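Local coordinates for protein ADP-ribosylating toxin CARDS (Mycoplasma pneumoniae, PDB 4TLV) that transfers the ADP-ribosyl group from NAD(+) to target proteins and elicits vacuolization and loss of respiratory epithelial integrity in the host, at residues 219-227 with 429-437. Residues are numbered along the deposited sequence; the frame is centred on the assembly and turned at random.
With ACT (acetate ion), chain M.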
# COMPACT_ATOMS: atom_id res chain seq x y z
N ASP A 219 1.73 -7.37 -16.85
CA ASP A 219 2.39 -6.06 -16.90
C ASP A 219 1.31 -5.00 -17.17
O ASP A 219 0.72 -4.97 -18.25
CB ASP A 219 3.42 -6.06 -18.04
CG ASP A 219 4.17 -4.76 -18.15
OD1 ASP A 219 3.70 -3.73 -17.62
OD2 ASP A 219 5.26 -4.77 -18.78
N VAL A 220 1.05 -4.13 -16.19
CA VAL A 220 -0.01 -3.14 -16.36
C VAL A 220 0.50 -1.70 -16.47
O VAL A 220 -0.18 -0.75 -16.08
CB VAL A 220 -1.12 -3.27 -15.28
CG1 VAL A 220 -1.88 -4.58 -15.48
CG2 VAL A 220 -0.52 -3.17 -13.85
N SER A 221 1.72 -1.57 -17.02
CA SER A 221 2.35 -0.31 -17.39
C SER A 221 3.15 0.33 -16.27
O SER A 221 2.88 0.10 -15.09
CB SER A 221 1.35 0.71 -17.96
OG SER A 221 0.56 0.13 -18.98
N GLU A 222 4.14 1.12 -16.66
CA GLU A 222 5.00 1.84 -15.73
C GLU A 222 5.64 0.93 -14.69
O GLU A 222 5.83 1.32 -13.54
CB GLU A 222 4.24 2.99 -15.09
CG GLU A 222 3.99 4.10 -16.08
CD GLU A 222 3.21 5.24 -15.48
OE1 GLU A 222 2.08 4.99 -14.99
OE2 GLU A 222 3.73 6.36 -15.51
N GLY A 223 5.98 -0.28 -15.12
CA GLY A 223 6.72 -1.20 -14.26
C GLY A 223 5.84 -1.98 -13.30
O GLY A 223 6.34 -2.80 -12.52
N THR A 224 4.54 -1.74 -13.36
CA THR A 224 3.61 -2.28 -12.37
C THR A 224 3.21 -3.72 -12.69
O THR A 224 2.90 -4.02 -13.83
CB THR A 224 2.34 -1.38 -12.29
OG1 THR A 224 2.75 -0.05 -11.98
CG2 THR A 224 1.38 -1.86 -11.21
N SER A 225 3.26 -4.59 -11.68
CA SER A 225 2.82 -5.98 -11.81
C SER A 225 1.41 -6.12 -11.27
O SER A 225 1.07 -5.51 -10.26
CB SER A 225 3.73 -6.89 -10.97
OG SER A 225 5.09 -6.67 -11.25
N ALA A 226 0.58 -6.94 -11.93
CA ALA A 226 -0.75 -7.28 -11.43
C ALA A 226 -0.88 -8.80 -11.42
O ALA A 226 -0.31 -9.47 -12.29
CB ALA A 226 -1.85 -6.65 -12.32
N SER A 227 -1.59 -9.36 -10.46
CA SER A 227 -1.89 -10.78 -10.60
C SER A 227 -2.97 -10.96 -11.66
O SER A 227 -3.76 -10.05 -11.93
CB SER A 227 -2.34 -11.42 -9.28
OG SER A 227 -3.39 -10.68 -8.72
N ALA A 429 1.95 13.63 -19.47
CA ALA A 429 0.72 12.89 -19.23
C ALA A 429 0.87 11.78 -18.19
O ALA A 429 -0.08 11.47 -17.46
CB ALA A 429 0.18 12.30 -20.55
N GLN A 430 2.05 11.16 -18.12
CA GLN A 430 2.18 10.00 -17.24
C GLN A 430 2.14 10.37 -15.76
O GLN A 430 1.88 9.53 -14.91
CB GLN A 430 3.41 9.15 -17.56
CG GLN A 430 4.73 9.77 -17.15
CD GLN A 430 5.88 8.87 -17.51
OE1 GLN A 430 6.60 8.39 -16.50
NE2 GLN A 430 6.11 8.58 -18.69
N PHE A 431 2.35 11.65 -15.43
CA PHE A 431 2.25 12.02 -14.03
C PHE A 431 0.91 11.63 -13.41
O PHE A 431 0.85 11.17 -12.27
CB PHE A 431 2.50 13.52 -13.78
CG PHE A 431 2.44 13.86 -12.32
CD1 PHE A 431 3.44 13.43 -11.47
CD2 PHE A 431 1.36 14.54 -11.79
CE1 PHE A 431 3.37 13.70 -10.10
CE2 PHE A 431 1.30 14.82 -10.44
CZ PHE A 431 2.31 14.39 -9.60
N VAL A 432 -0.17 11.78 -14.17
CA VAL A 432 -1.50 11.52 -13.62
C VAL A 432 -1.93 10.05 -13.75
O VAL A 432 -3.12 9.74 -13.83
CB VAL A 432 -2.55 12.48 -14.21
CG1 VAL A 432 -2.17 13.93 -13.86
CG2 VAL A 432 -2.67 12.30 -15.72
N THR A 433 -0.94 9.16 -13.72
CA THR A 433 -1.15 7.72 -13.67
C THR A 433 -0.27 7.15 -12.56
O THR A 433 0.69 7.78 -12.16
CB THR A 433 -0.77 7.05 -15.00
OG1 THR A 433 0.64 7.18 -15.22
CG2 THR A 433 -1.52 7.71 -16.18
N MET A 434 -0.59 5.97 -12.07
CA MET A 434 0.12 5.42 -10.92
C MET A 434 1.20 4.43 -11.34
O MET A 434 0.91 3.35 -11.84
CB MET A 434 -0.89 4.77 -9.95
CG MET A 434 -1.74 5.77 -9.20
SD MET A 434 -3.12 4.97 -8.36
CE MET A 434 -4.35 5.04 -9.62
N ARG A 435 2.46 4.82 -11.14
CA ARG A 435 3.60 4.01 -11.58
C ARG A 435 4.00 3.06 -10.45
O ARG A 435 3.58 3.24 -9.30
CB ARG A 435 4.79 4.91 -11.93
CG ARG A 435 5.47 5.58 -10.73
CD ARG A 435 6.90 6.12 -11.08
NE ARG A 435 6.85 7.10 -12.17
CZ ARG A 435 7.90 7.77 -12.65
NH1 ARG A 435 9.10 7.59 -12.12
NH2 ARG A 435 7.73 8.65 -13.64
N ALA A 436 4.81 2.07 -10.77
CA ALA A 436 5.31 1.14 -9.76
C ALA A 436 6.08 1.90 -8.67
O ALA A 436 6.73 2.90 -8.93
CB ALA A 436 6.19 0.05 -10.41
N ALA A 437 5.98 1.41 -7.44
CA ALA A 437 6.59 2.05 -6.29
C ALA A 437 8.09 1.76 -6.22
O ALA A 437 8.56 0.77 -6.76
CB ALA A 437 5.90 1.58 -5.02
C ACT M . 2.74 15.03 -23.05
O ACT M . 2.88 14.14 -22.17
OXT ACT M . 3.38 14.88 -24.12
CH3 ACT M . 1.85 16.22 -22.84
O HOH W 1 4.79 8.06 -13.61
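E222 and G223, at the tip of a type I' beta turn spanning S221 to T224, press against the D2 loop between strands 415-421 and 441-443, so the hairpin of strands 214-219 and 225-226, in a region assigned by inference to the NAD(+)-binding pocket, docks on the beta-trefoil domain D2. One backbone hydrogen bond joins the two segments: A436 N donates to E222 O at 3.0 Å, nearly straight at 168°. The E222 side chain runs across R435, with CB 3.7 Å from R435 CB, and its extended chain carries the carboxylate to T433. There T433 OG1 lies 2.6 Å from E222 OE1 and 2.7 Å from Q430 O; its single proton could serve either acceptor. With chi1 of 66°, OG1 sits between T433's own N and carbonyl carbon, a torsion that brings it within range of both. A water that accepts from R435 NE lies 2.8 Å from E222 OE2 and can donate to it, though other acceptors compete for its protons; R435 NE and E222 OE2 themselves are 4.6 Å apart. Outside the two segments, E271 OE1 bonds E222 N, S268 OG bonds G223 N, and R61 NE is bonded to M434 O. Q430 and R435 find their strongest polar partner in E273, with E273 N bonded to Q430 OE1; E271 and E273 belong to the KELED motif, involved in trafficking to the host endoplasmic reticulum. Within the hairpin, D219 OD1 forms an Asx turn with S221 N. S221 O accepts T224 N and, weakly, T224 OG1, which lies 3.1 Å from S221 O.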